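Local atomic coordinates of acyl-CoA dehydrogenase (Thermus thermophilus, PDB entry 2Z1Q), a protein that binds FAD and probably oxidises saturated acyl-CoA thioesters to 2,3-dehydroacyl-CoA, passing the electrons to an acceptor. Residues D444-K454 and A489-R500. Sequence-based numbering, arbitrary orientation.
Sequences DLELHQVQNLK and AYAAESALLRAR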
loop_
_atom_site.group_PDB
_atom_site.type_symbol
_atom_site.label_atom_id
_atom_site.label_comp_id
_atom_site.label_asym_id
_atom_site.label_seq_id
_atom_site.Cartn_x
_atom_site.Cartn_y
_atom_site.Cartn_z
ATOM N N ASP B 444 34.669 6.976 -9.840
ATOM C CA ASP B 444 33.440 6.227 -10.043
ATOM C C ASP B 444 32.980 5.795 -8.656
ATOM O O ASP B 444 32.706 4.621 -8.397
ATOM C CB ASP B 444 33.700 5.020 -10.938
ATOM C CG ASP B 444 32.503 4.671 -11.791
ATOM O OD1 ASP B 444 32.647 3.838 -12.710
ATOM O OD2 ASP B 444 31.417 5.239 -11.539
ATOM N N LEU B 445 32.921 6.775 -7.759
ATOM C CA LEU B 445 32.524 6.558 -6.379
ATOM C C LEU B 445 31.159 5.890 -6.293
ATOM O O LEU B 445 30.912 5.089 -5.391
ATOM C CB LEU B 445 32.497 7.895 -5.619
ATOM C CG LEU B 445 33.752 8.779 -5.673
ATOM C CD1 LEU B 445 33.757 9.575 -6.974
ATOM C CD2 LEU B 445 33.774 9.734 -4.481
ATOM N N GLU B 446 30.275 6.211 -7.234
ATOM C CA GLU B 446 28.948 5.617 -7.224
ATOM C C GLU B 446 29.052 4.104 -7.309
ATOM O O GLU B 446 28.431 3.393 -6.519
ATOM C CB GLU B 446 28.107 6.160 -8.378
ATOM C CG GLU B 446 27.860 7.650 -8.291
ATOM C CD GLU B 446 26.833 8.122 -9.291
ATOM O OE1 GLU B 446 26.958 7.755 -10.479
ATOM O OE2 GLU B 446 25.904 8.857 -8.893
ATOM N N LEU B 447 29.848 3.616 -8.256
ATOM C CA LEU B 447 30.034 2.177 -8.409
ATOM C C LEU B 447 30.736 1.607 -7.193
ATOM O O LEU B 447 30.609 0.420 -6.893
ATOM C CB LEU B 447 30.838 1.855 -9.675
ATOM C CG LEU B 447 30.070 1.935 -10.997
ATOM C CD1 LEU B 447 30.926 1.390 -12.124
ATOM C CD2 LEU B 447 28.785 1.135 -10.889
ATOM N N HIS B 448 31.476 2.455 -6.489
ATOM C CA HIS B 448 32.178 2.026 -5.291
ATOM C C HIS B 448 31.180 1.770 -4.159
ATOM O O HIS B 448 31.288 0.789 -3.430
ATOM C CB HIS B 448 33.183 3.091 -4.844
ATOM C CG HIS B 448 33.896 2.742 -3.574
ATOM N ND1 HIS B 448 34.126 3.660 -2.573
ATOM C CD2 HIS B 448 34.425 1.573 -3.141
ATOM C CE1 HIS B 448 34.765 3.071 -1.575
ATOM N NE2 HIS B 448 34.958 1.804 -1.895
ATOM N N GLN B 449 30.214 2.669 -4.014
ATOM C CA GLN B 449 29.198 2.530 -2.974
ATOM C C GLN B 449 28.448 1.220 -3.202
ATOM O O GLN B 449 28.061 0.531 -2.254
ATOM C CB GLN B 449 28.249 3.729 -3.025
ATOM C CG GLN B 449 28.986 5.059 -3.013
ATOM C CD GLN B 449 28.065 6.248 -3.151
ATOM O OE1 GLN B 449 27.131 6.231 -3.950
ATOM N NE2 GLN B 449 28.327 7.294 -2.377
ATOM N N VAL B 450 28.270 0.869 -4.470
ATOM C CA VAL B 450 27.602 -0.374 -4.824
ATOM C C VAL B 450 28.432 -1.536 -4.307
ATOM O O VAL B 450 27.898 -2.509 -3.773
ATOM C CB VAL B 450 27.423 -0.483 -6.354
ATOM C CG1 VAL B 450 27.239 -1.935 -6.769
ATOM C CG2 VAL B 450 26.225 0.349 -6.772
ATOM N N GLN B 451 29.746 -1.434 -4.442
ATOM C CA GLN B 451 30.604 -2.501 -3.962
ATOM C C GLN B 451 30.535 -2.612 -2.451
ATOM O O GLN B 451 30.556 -3.716 -1.911
ATOM C CB GLN B 451 32.052 -2.272 -4.403
ATOM C CG GLN B 451 32.221 -2.293 -5.910
ATOM C CD GLN B 451 31.706 -3.579 -6.541
ATOM O OE1 GLN B 451 30.775 -3.559 -7.346
ATOM N NE2 GLN B 451 32.314 -4.704 -6.176
ATOM N N ASN B 452 30.456 -1.473 -1.767
ATOM C CA ASN B 452 30.385 -1.486 -0.306
ATOM C C ASN B 452 29.094 -2.163 0.181
ATOM O O ASN B 452 29.108 -2.875 1.185
ATOM C CB ASN B 452 30.505 -0.058 0.253
ATOM C CG ASN B 452 31.959 0.461 0.270
ATOM O OD1 ASN B 452 32.202 1.638 0.569
ATOM N ND2 ASN B 452 32.919 -0.413 -0.040
ATOM N N LEU B 453 27.987 -1.957 -0.530
ATOM C CA LEU B 453 26.721 -2.592 -0.169
ATOM C C LEU B 453 26.950 -4.092 -0.164
ATOM O O LEU B 453 26.554 -4.777 0.777
ATOM C CB LEU B 453 25.615 -2.238 -1.178
ATOM C CG LEU B 453 25.158 -0.778 -1.162
ATOM C CD1 LEU B 453 24.145 -0.518 -2.258
ATOM C CD2 LEU B 453 24.565 -0.462 0.199
ATOM N N LYS B 454 27.620 -4.593 -1.202
ATOM C CA LYS B 454 27.918 -6.022 -1.297
ATOM C C LYS B 454 28.707 -6.441 -0.070
ATOM O O LYS B 454 28.448 -7.488 0.516
ATOM C CB LYS B 454 28.737 -6.325 -2.544
ATOM C CG LYS B 454 28.134 -5.755 -3.803
ATOM C CD LYS B 454 28.968 -6.104 -5.013
ATOM C CE LYS B 454 28.368 -5.491 -6.257
ATOM N NZ LYS B 454 29.166 -5.856 -7.458
ATOM N N ALA B 489 21.505 -3.760 -3.905
ATOM C CA ALA B 489 22.830 -3.814 -4.487
ATOM C C ALA B 489 22.670 -4.213 -5.947
ATOM O O ALA B 489 23.063 -3.471 -6.842
ATOM C CB ALA B 489 23.695 -4.838 -3.735
ATOM N N TYR B 490 22.071 -5.378 -6.177
ATOM C CA TYR B 490 21.861 -5.869 -7.533
ATOM C C TYR B 490 21.108 -4.846 -8.375
ATOM O O TYR B 490 21.510 -4.537 -9.491
ATOM C CB TYR B 490 21.094 -7.192 -7.489
ATOM C CG TYR B 490 20.971 -7.884 -8.821
ATOM C CD1 TYR B 490 19.763 -7.888 -9.510
ATOM C CD2 TYR B 490 22.064 -8.547 -9.397
ATOM C CE1 TYR B 490 19.631 -8.527 -10.730
ATOM C CE2 TYR B 490 21.943 -9.192 -10.625
ATOM C CZ TYR B 490 20.718 -9.175 -11.284
ATOM O OH TYR B 490 20.560 -9.787 -12.499
ATOM N N ALA B 491 20.034 -4.293 -7.822
ATOM C CA ALA B 491 19.237 -3.297 -8.534
ATOM C C ALA B 491 20.024 -2.028 -8.853
ATOM O O ALA B 491 20.008 -1.556 -9.987
ATOM C CB ALA B 491 17.995 -2.936 -7.724
ATOM N N ALA B 492 20.703 -1.475 -7.851
ATOM C CA ALA B 492 21.465 -0.242 -8.059
ATOM C C ALA B 492 22.554 -0.443 -9.089
ATOM O O ALA B 492 22.704 0.345 -10.015
ATOM C CB ALA B 492 22.078 0.244 -6.741
ATOM N N GLU B 493 23.307 -1.518 -8.914
ATOM C CA GLU B 493 24.389 -1.834 -9.825
ATOM C C GLU B 493 23.855 -2.006 -11.235
ATOM O O GLU B 493 24.349 -1.387 -12.175
ATOM C CB GLU B 493 25.100 -3.108 -9.372
ATOM C CG GLU B 493 26.134 -3.611 -10.365
ATOM C CD GLU B 493 26.943 -4.772 -9.824
ATOM O OE1 GLU B 493 28.044 -4.530 -9.285
ATOM O OE2 GLU B 493 26.473 -5.923 -9.923
ATOM N N SER B 494 22.834 -2.843 -11.378
ATOM C CA SER B 494 22.257 -3.080 -12.684
ATOM C C SER B 494 21.720 -1.767 -13.260
ATOM O O SER B 494 21.718 -1.570 -14.474
ATOM C CB SER B 494 21.161 -4.148 -12.589
ATOM O OG SER B 494 19.990 -3.641 -11.976
ATOM N N ALA B 495 21.289 -0.852 -12.395
ATOM C CA ALA B 495 20.771 0.428 -12.866
ATOM C C ALA B 495 21.905 1.380 -13.277
ATOM O O ALA B 495 21.770 2.136 -14.245
ATOM C CB ALA B 495 19.938 1.080 -11.794
ATOM N N LEU B 496 23.007 1.337 -12.528
ATOM C CA LEU B 496 24.157 2.204 -12.791
ATOM C C LEU B 496 24.922 1.806 -14.044
ATOM O O LEU B 496 25.246 2.652 -14.873
ATOM C CB LEU B 496 25.101 2.205 -11.583
ATOM C CG LEU B 496 25.064 3.447 -10.683
ATOM C CD1 LEU B 496 25.551 3.092 -9.286
ATOM C CD2 LEU B 496 25.922 4.554 -11.295
ATOM N N LEU B 497 25.211 0.517 -14.177
ATOM C CA LEU B 497 25.940 0.038 -15.344
ATOM C C LEU B 497 25.181 0.331 -16.628
ATOM O O LEU B 497 25.789 0.586 -17.663
ATOM C CB LEU B 497 26.203 -1.464 -15.226
ATOM C CG LEU B 497 27.112 -1.880 -14.067
ATOM C CD1 LEU B 497 27.294 -3.383 -14.063
ATOM C CD2 LEU B 497 28.455 -1.188 -14.200
ATOM N N ARG B 498 23.853 0.299 -16.569
ATOM C CA ARG B 498 23.055 0.574 -17.759
ATOM C C ARG B 498 23.062 2.074 -18.057
ATOM O O ARG B 498 23.102 2.479 -19.218
ATOM C CB ARG B 498 21.615 0.071 -17.577
ATOM C CG ARG B 498 20.635 0.473 -18.697
ATOM C CD ARG B 498 19.206 0.006 -18.401
ATOM N NE ARG B 498 18.234 0.505 -19.378
ATOM C CZ ARG B 498 16.911 0.378 -19.264
ATOM N NH1 ARG B 498 16.119 0.867 -20.215
ATOM N NH2 ARG B 498 16.375 -0.228 -18.206
ATOM N N ALA B 499 23.035 2.893 -17.009
ATOM C CA ALA B 499 23.031 4.339 -17.182
ATOM C C ALA B 499 24.290 4.830 -17.919
ATOM O O ALA B 499 24.243 5.822 -18.647
ATOM C CB ALA B 499 22.918 5.031 -15.829
ATOM N N ARG B 500 25.401 4.121 -17.708
ATOM C CA ARG B 500 26.685 4.451 -18.334
ATOM C C ARG B 500 26.638 4.251 -19.846
ATOM O O ARG B 500 27.198 5.043 -20.606
ATOM C CB ARG B 500 27.802 3.586 -17.726
ATOM C CG ARG B 500 28.115 3.912 -16.267
ATOM C CD ARG B 500 28.700 5.312 -16.129
ATOM N NE ARG B 500 28.316 5.977 -14.885
ATOM C CZ ARG B 500 28.679 5.581 -13.668
ATOM N NH1 ARG B 500 28.270 6.261 -12.604
ATOM N NH2 ARG B 500 29.452 4.516 -13.512
#
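Val450 and Leu447 pack against Leu496 where two antiparallel helices, 445-468 and 476-502, lie side by side in the C-terminal helical region of this acyl-CoA dehydrogenase, away from the FAD sites. The segment axes approach to 9.5 Å at 159°. With CG1 anti to the backbone N (chi1 158°), Val450 spreads its two methyls: CG1 lies 3.6 Å from Glu493 CB, while CG2 meets Leu496 CD1 at 3.8 Å and also touches Ala492 CB. Leu447 CD2 touches both Leu496 CB and Leu497 CD2, and Leu453 CB rests on Ala489 CB. Helix 505-528 adds Leu514 and Ala521 beside Glu446 and Leu453.

Salt bridges flank the apolar contacts. The guanidinium of Arg500 receives Glu446 OE1 at its edge, 2.9 Å from NH1, with the two flat groups nearly coplanar. Poorly ordered Asp444 approaches the same group obliquely, adding a salt bridge whose hydrogen bond from NH2 to OD2 is weak. Glu446 OE2 has a second cationic partner in Arg511. Farther along helix 445-468, the extended chain of Lys454 carries NZ to Gln451 OE1 (2.8 Å), to the carbonyl of Trp14 and to Glu493. A methionine in its place would probably leave Glu493 OE1 facing Gln451 OE1, two acceptors with no cation between them. Glu493 OE2 is also paired with Arg322. Lys454 NZ meets Glu493 OE1 on its syn side at 2.5 Å, 22° out of the carboxylate plane.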